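Local structure of proteolytically activated form of PPO4 Tyrosinase (Agaricus bisporus var. bisporus H97, 4OUA) at residues Asn320-Leu325 against Thr337-Thr342; Leu3-Pro8 against Glu326-Thr331. The protein is a copper-containing oxidase that hydroxylates monophenols to o-diphenols and oxidises these to reactive o-quinones, the initial step of melanin synthesis. One frame throughout, in Å; residues are numbered along the deposited sequence.

Both contacts use the irregular chain between strands 318-319 and 349-350. Residues 320-325 and 326-331 run on from one another: in interaction 1 the first half meets residues 337-342 of the same loop, in interaction 2 the second half meets residues 3-8, before strand 13-14. Each is partly buried and carries a single backbone hydrogen bond across it. Interaction 1 is the larger and grades from exposed Lys321, Asp322 and Val339 to buried Leu325 and Leu341. Carbonyl oxygens are touched in both, but interaction 2 has no leucine pair and instead a threonine hydroxyl at a phenylalanine edge. Trp336 joins them through backbone hydrogen bonds to Leu325 and Phe328.

Interaction 1: residues Asn320-Leu325 against Thr337-Thr342; sequences NKDSAL and TSVPLT
Val339 turns its CG2 methyl into the bend of the chain at Lys321 and Asp322, and this one methyl carries the outer part of the contact. With CG1 anti to the backbone N (chi1 179°), CG2 sits beside that nitrogen, 3.5 Å from Lys321 O. The Lys321 side chain runs extended from CG to NZ and passes obliquely over the same methyl: CB, CG and CD of Lys321 each lie 3.7 Å from Val339 CG2, so its aliphatic root does the packing while the amino group extends past the valine. From another direction comes Asp322, whose OD1 is 3.6 Å from Val339 CG2 at the exposed margin.

Next to this packing, Ser338 N donates to Lys321 O at 3.1 Å. The bond is bent, 136° at the hydrogen, with the donor tilted from the carbonyl plane. Thr337 lays its CG2 methyl against two further carbonyls, 3.7 Å from both Asp322 O and Ser323 O. Deeper, Leu325 and Leu341 reach toward each other tip to tip, their CD1 methyls 3.6 Å apart, and both side chains rest on Thr88 of helix 86-109. Ser338 OG is hydrogen-bonded to Thr88 OG1.

The bend that presents Lys321 O to Ser338 is fixed locally. Asp322 N donates to Asn320 OD1 from above its carbonyl plane, making an Asx turn. Asn320 to Ser323 is a type I beta turn, closed by Ser323 N to Asn320 O and also spanned by the Asn320 N to Ser323 OG bond. It packs against Ser338-Pro340, whose backbone angles are helical although no regular helix forms. This loop-on-loop packing lies outside the metal ligands of the tyrosinase dicopper site, the Leu325 side chain being about 8 Å from that of His90 and about 12 Å from a copper ion.

Interaction 2: residues Leu3-Pro8 against Glu326-Thr331; sequences LATVGP and EPFYET
The Phe328 ring meets Thr5 at its edge: Thr5 OG1 lies in the ring plane, 3.5 Å from Phe328 CD1. The Thr5 and Phe328 side chains run alongside each other. One face of that ring is taken by Pro327 CD, 4.1 Å above the plane and over the centre, from the proline that follows a cis peptide bond. Trp89 makes an edge-to-face ring contact with Phe328, and Val92 of helix 86-109 also touches it. The Tyr329 ring has Glu326 OE1 and Pro327 O at its edge, in plane. Its hydroxyl lies near Glu326 OE2 at a modelled distance too short to be relied on, while OE1 forms a salt bridge with Lys65.

Across the contact the polar link is from Thr5 N to Tyr329 O, 2.8 Å long but weak because the angle at the hydrogen is only 122°. Ala4 directs its methyl at the backbone of Tyr329 to Thr331: CB is 3.4 Å from Tyr329 O and 3.6 Å from Thr331 O. Further along, Val6 brings CG1, placed beside its own backbone N (chi1 -68°), to 3.6 Å from Glu330 O.

Gln99 of helix 86-109 accepts from Val6 N and Gly7 N through OE1, and Trp336 NE1 donates to Thr5 O. This packing of the N-terminal segment and a late loop against helix 86-109, which carries the copper ligand His90, borders the tyrosinase dicopper site: the Phe328 side chain is about 7 Å from that of His90 and about 9 Å from a copper ion.

Interaction 1: residues Asn320-Leu325 against Thr337-Thr342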
loop_
_atom_site.group_PDB
_atom_site.type_symbol
_atom_site.label_atom_id
_atom_site.label_comp_id
_atom_site.label_asym_id
_atom_site.label_seq_id
_atom_site.Cartn_x
_atom_site.Cartn_y
_atom_site.Cartn_z
ATOM N N ASN A 320 7.209 5.927 20.305
ATOM C CA ASN A 320 6.566 7.228 20.183
ATOM C C ASN A 320 6.813 7.853 18.813
ATOM O O ASN A 320 7.262 7.180 17.884
ATOM C CB ASN A 320 7.041 8.175 21.293
ATOM C CG ASN A 320 8.551 8.363 21.309
ATOM O OD1 ASN A 320 9.232 8.155 20.305
ATOM N ND2 ASN A 320 9.080 8.765 22.459
ATOM N N LYS A 321 6.520 9.144 18.700
ATOM C CA LYS A 321 6.674 9.870 17.444
ATOM C C LYS A 321 8.136 9.993 17.018
ATOM O O LYS A 321 8.431 10.235 15.846
ATOM C CB LYS A 321 6.054 11.262 17.568
ATOM C CG LYS A 321 6.631 12.073 18.715
ATOM C CD LYS A 321 6.074 13.481 18.745
ATOM C CE LYS A 321 6.719 14.291 19.858
ATOM N NZ LYS A 321 6.234 15.699 19.876
ATOM N N ASP A 322 9.047 9.828 17.970
ATOM C CA ASP A 322 10.470 9.984 17.695
ATOM C C ASP A 322 11.143 8.648 17.401
ATOM O O ASP A 322 12.344 8.595 17.138
ATOM C CB ASP A 322 11.165 10.672 18.871
ATOM C CG ASP A 322 10.696 12.100 19.066
ATOM O OD1 ASP A 322 10.490 12.797 18.050
ATOM O OD2 ASP A 322 10.528 12.522 20.230
ATOM N N SER A 323 10.366 7.570 17.448
ATOM C CA SER A 323 10.892 6.246 17.142
ATOM C C SER A 323 11.293 6.160 15.674
ATOM O O SER A 323 10.611 6.703 14.803
ATOM C CB SER A 323 9.863 5.165 17.474
ATOM O OG SER A 323 9.541 5.175 18.854
ATOM N N ALA A 324 12.404 5.483 15.405
ATOM C CA ALA A 324 12.870 5.301 14.037
ATOM C C ALA A 324 11.981 4.304 13.306
ATOM O O ALA A 324 11.558 3.303 13.880
ATOM C CB ALA A 324 14.318 4.838 14.021
ATOM N N LEU A 325 11.697 4.585 12.038
ATOM C CA LEU A 325 10.839 3.719 11.239
ATOM C C LEU A 325 11.654 2.883 10.255
ATOM O O LEU A 325 11.621 3.120 9.049
ATOM C CB LEU A 325 9.794 4.552 10.492
ATOM C CG LEU A 325 8.833 5.341 11.383
ATOM C CD1 LEU A 325 8.012 6.328 10.565
ATOM C CD2 LEU A 325 7.927 4.392 12.152
ATOM N N THR A 337 10.961 9.386 10.938
ATOM C CA THR A 337 10.186 9.428 12.170
ATOM C C THR A 337 8.757 9.866 11.865
ATOM O O THR A 337 8.469 10.358 10.772
ATOM C CB THR A 337 10.817 10.373 13.210
ATOM O OG1 THR A 337 10.994 11.674 12.635
ATOM C CG2 THR A 337 12.168 9.839 13.662
ATOM N N SER A 338 7.867 9.683 12.834
ATOM C CA SER A 338 6.450 9.954 12.637
ATOM C C SER A 338 6.135 11.449 12.611
ATOM O O SER A 338 5.181 11.877 11.958
ATOM C CB SER A 338 5.632 9.271 13.732
ATOM O OG SER A 338 5.791 7.861 13.682
ATOM N N VAL A 339 6.939 12.237 13.319
ATOM C CA VAL A 339 6.687 13.669 13.468
ATOM C C VAL A 339 6.513 14.397 12.132
ATOM O O VAL A 339 5.505 15.071 11.921
ATOM C CB VAL A 339 7.820 14.355 14.257
ATOM C CG1 VAL A 339 7.547 15.847 14.387
ATOM C CG2 VAL A 339 7.976 13.718 15.627
ATOM N N PRO A 340 7.497 14.269 11.226
ATOM C CA PRO A 340 7.423 14.968 9.937
ATOM C C PRO A 340 6.405 14.369 8.965
ATOM O O PRO A 340 5.975 15.058 8.040
ATOM C CB PRO A 340 8.843 14.819 9.381
ATOM C CG PRO A 340 9.359 13.577 10.009
ATOM C CD PRO A 340 8.771 13.544 11.387
ATOM N N LEU A 341 6.022 13.113 9.179
ATOM C CA LEU A 341 5.175 12.398 8.226
ATOM C C LEU A 341 3.728 12.882 8.209
ATOM O O LEU A 341 2.864 12.250 7.598
ATOM C CB LEU A 341 5.205 10.897 8.517
ATOM C CG LEU A 341 6.542 10.208 8.252
ATOM C CD1 LEU A 341 6.416 8.706 8.449
ATOM C CD2 LEU A 341 7.042 10.537 6.853
ATOM N N THR A 342 3.461 13.999 8.877
ATOM C CA THR A 342 2.135 14.599 8.837
ATOM C C THR A 342 1.923 15.292 7.499
ATOM O O THR A 342 0.792 15.503 7.067
ATOM C CB THR A 342 1.930 15.616 9.975
ATOM O OG1 THR A 342 2.887 16.675 9.851
ATOM C CG2 THR A 342 2.092 14.941 11.328
#

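Interaction 2: residues Leu3-Pro8 against Glu326-Thr331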
loop_
_atom_site.group_PDB
_atom_site.type_symbol
_atom_site.label_atom_id
_atom_site.label_comp_id
_atom_site.label_asym_id
_atom_site.label_seq_id
_atom_site.Cartn_x
_atom_site.Cartn_y
_atom_site.Cartn_z
ATOM N N LEU A 3 19.704 2.513 0.386
ATOM C CA LEU A 3 18.685 3.094 -0.478
ATOM C C LEU A 3 17.680 3.871 0.366
ATOM O O LEU A 3 16.649 3.334 0.768
ATOM C CB LEU A 3 17.978 2.003 -1.288
ATOM C CG LEU A 3 17.220 2.406 -2.557
ATOM C CD1 LEU A 3 16.045 3.323 -2.244
ATOM C CD2 LEU A 3 18.158 3.056 -3.564
ATOM N N ALA A 4 17.991 5.134 0.638
ATOM C CA ALA A 4 17.129 5.971 1.466
ATOM C C ALA A 4 15.764 6.181 0.819
ATOM O O ALA A 4 15.656 6.286 -0.403
ATOM C CB ALA A 4 17.798 7.310 1.736
ATOM N N THR A 5 14.723 6.240 1.644
ATOM C CA THR A 5 13.367 6.462 1.153
ATOM C C THR A 5 13.065 7.954 1.055
ATOM O O THR A 5 12.605 8.569 2.016
ATOM C CB THR A 5 12.315 5.791 2.058
ATOM O OG1 THR A 5 12.533 4.375 2.079
ATOM C CG2 THR A 5 10.915 6.072 1.543
ATOM N N VAL A 6 13.325 8.526 -0.116
ATOM C CA VAL A 6 13.154 9.960 -0.329
ATOM C C VAL A 6 11.865 10.279 -1.077
ATOM O O VAL A 6 11.477 11.443 -1.190
ATOM C CB VAL A 6 14.340 10.551 -1.109
ATOM C CG1 VAL A 6 15.602 10.519 -0.260
ATOM C CG2 VAL A 6 14.543 9.795 -2.414
ATOM N N GLY A 7 11.207 9.244 -1.587
ATOM C CA GLY A 7 9.966 9.418 -2.318
ATOM C C GLY A 7 10.203 9.698 -3.787
ATOM O O GLY A 7 11.349 9.829 -4.219
ATOM N N PRO A 8 9.117 9.801 -4.566
ATOM C CA PRO A 8 9.194 10.028 -6.013
ATOM C C PRO A 8 9.726 11.415 -6.360
ATOM O O PRO A 8 10.062 12.189 -5.468
ATOM C CB PRO A 8 7.740 9.873 -6.469
ATOM C CG PRO A 8 6.939 10.247 -5.272
ATOM C CD PRO A 8 7.723 9.747 -4.090
ATOM N N GLU A 326 12.388 1.910 10.786
ATOM C CA GLU A 326 13.184 0.997 9.971
ATOM C C GLU A 326 12.316 0.241 8.971
ATOM O O GLU A 326 11.175 -0.103 9.276
ATOM C CB GLU A 326 13.929 0.001 10.864
ATOM C CG GLU A 326 15.057 0.609 11.677
ATOM C CD GLU A 326 16.292 0.884 10.840
ATOM O OE1 GLU A 326 16.537 0.138 9.867
ATOM O OE2 GLU A 326 17.016 1.852 11.157
ATOM N N PRO A 327 12.855 -0.018 7.769
ATOM C CA PRO A 327 14.172 0.451 7.334
ATOM C C PRO A 327 14.087 1.684 6.436
ATOM O O PRO A 327 14.793 1.761 5.430
ATOM C CB PRO A 327 14.711 -0.745 6.556
ATOM C CG PRO A 327 13.481 -1.315 5.907
ATOM C CD PRO A 327 12.309 -1.018 6.834
ATOM N N PHE A 328 13.231 2.633 6.801
ATOM C CA PHE A 328 13.009 3.816 5.979
ATOM C C PHE A 328 13.834 5.001 6.472
ATOM O O PHE A 328 13.684 5.443 7.610
ATOM C CB PHE A 328 11.520 4.174 5.959
ATOM C CG PHE A 328 10.627 3.018 5.604
ATOM C CD1 PHE A 328 10.592 2.523 4.312
ATOM C CD2 PHE A 328 9.821 2.426 6.562
ATOM C CE1 PHE A 328 9.772 1.458 3.984
ATOM C CE2 PHE A 328 8.998 1.363 6.238
ATOM C CZ PHE A 328 8.973 0.879 4.948
ATOM N N TYR A 329 14.701 5.515 5.606
ATOM C CA TYR A 329 15.616 6.590 5.977
ATOM C C TYR A 329 15.418 7.856 5.147
ATOM O O TYR A 329 15.264 7.794 3.926
ATOM C CB TYR A 329 17.066 6.118 5.846
ATOM C CG TYR A 329 17.550 5.288 7.012
ATOM C CD1 TYR A 329 17.077 3.999 7.217
ATOM C CD2 TYR A 329 18.488 5.792 7.904
ATOM C CE1 TYR A 329 17.520 3.236 8.283
ATOM C CE2 TYR A 329 18.938 5.038 8.969
ATOM C CZ TYR A 329 18.450 3.762 9.155
ATOM O OH TYR A 329 18.895 3.009 10.216
ATOM N N GLU A 330 15.428 9.001 5.822
ATOM C CA GLU A 330 15.350 10.295 5.154
ATOM C C GLU A 330 16.606 10.531 4.324
ATOM O O GLU A 330 16.538 10.999 3.189
ATOM C CB GLU A 330 15.174 11.419 6.174
ATOM C CG GLU A 330 14.053 11.188 7.172
ATOM C CD GLU A 330 13.996 12.263 8.242
ATOM O OE1 GLU A 330 13.219 12.103 9.208
ATOM O OE2 GLU A 330 14.732 13.267 8.116
ATOM N N THR A 331 17.755 10.207 4.910
ATOM C CA THR A 331 19.033 10.285 4.215
ATOM C C THR A 331 19.847 9.026 4.495
ATOM O O THR A 331 19.309 8.022 4.958
ATOM C CB THR A 331 19.842 11.529 4.636
ATOM O OG1 THR A 331 20.250 11.402 6.003
ATOM C CG2 THR A 331 19.007 12.789 4.473
#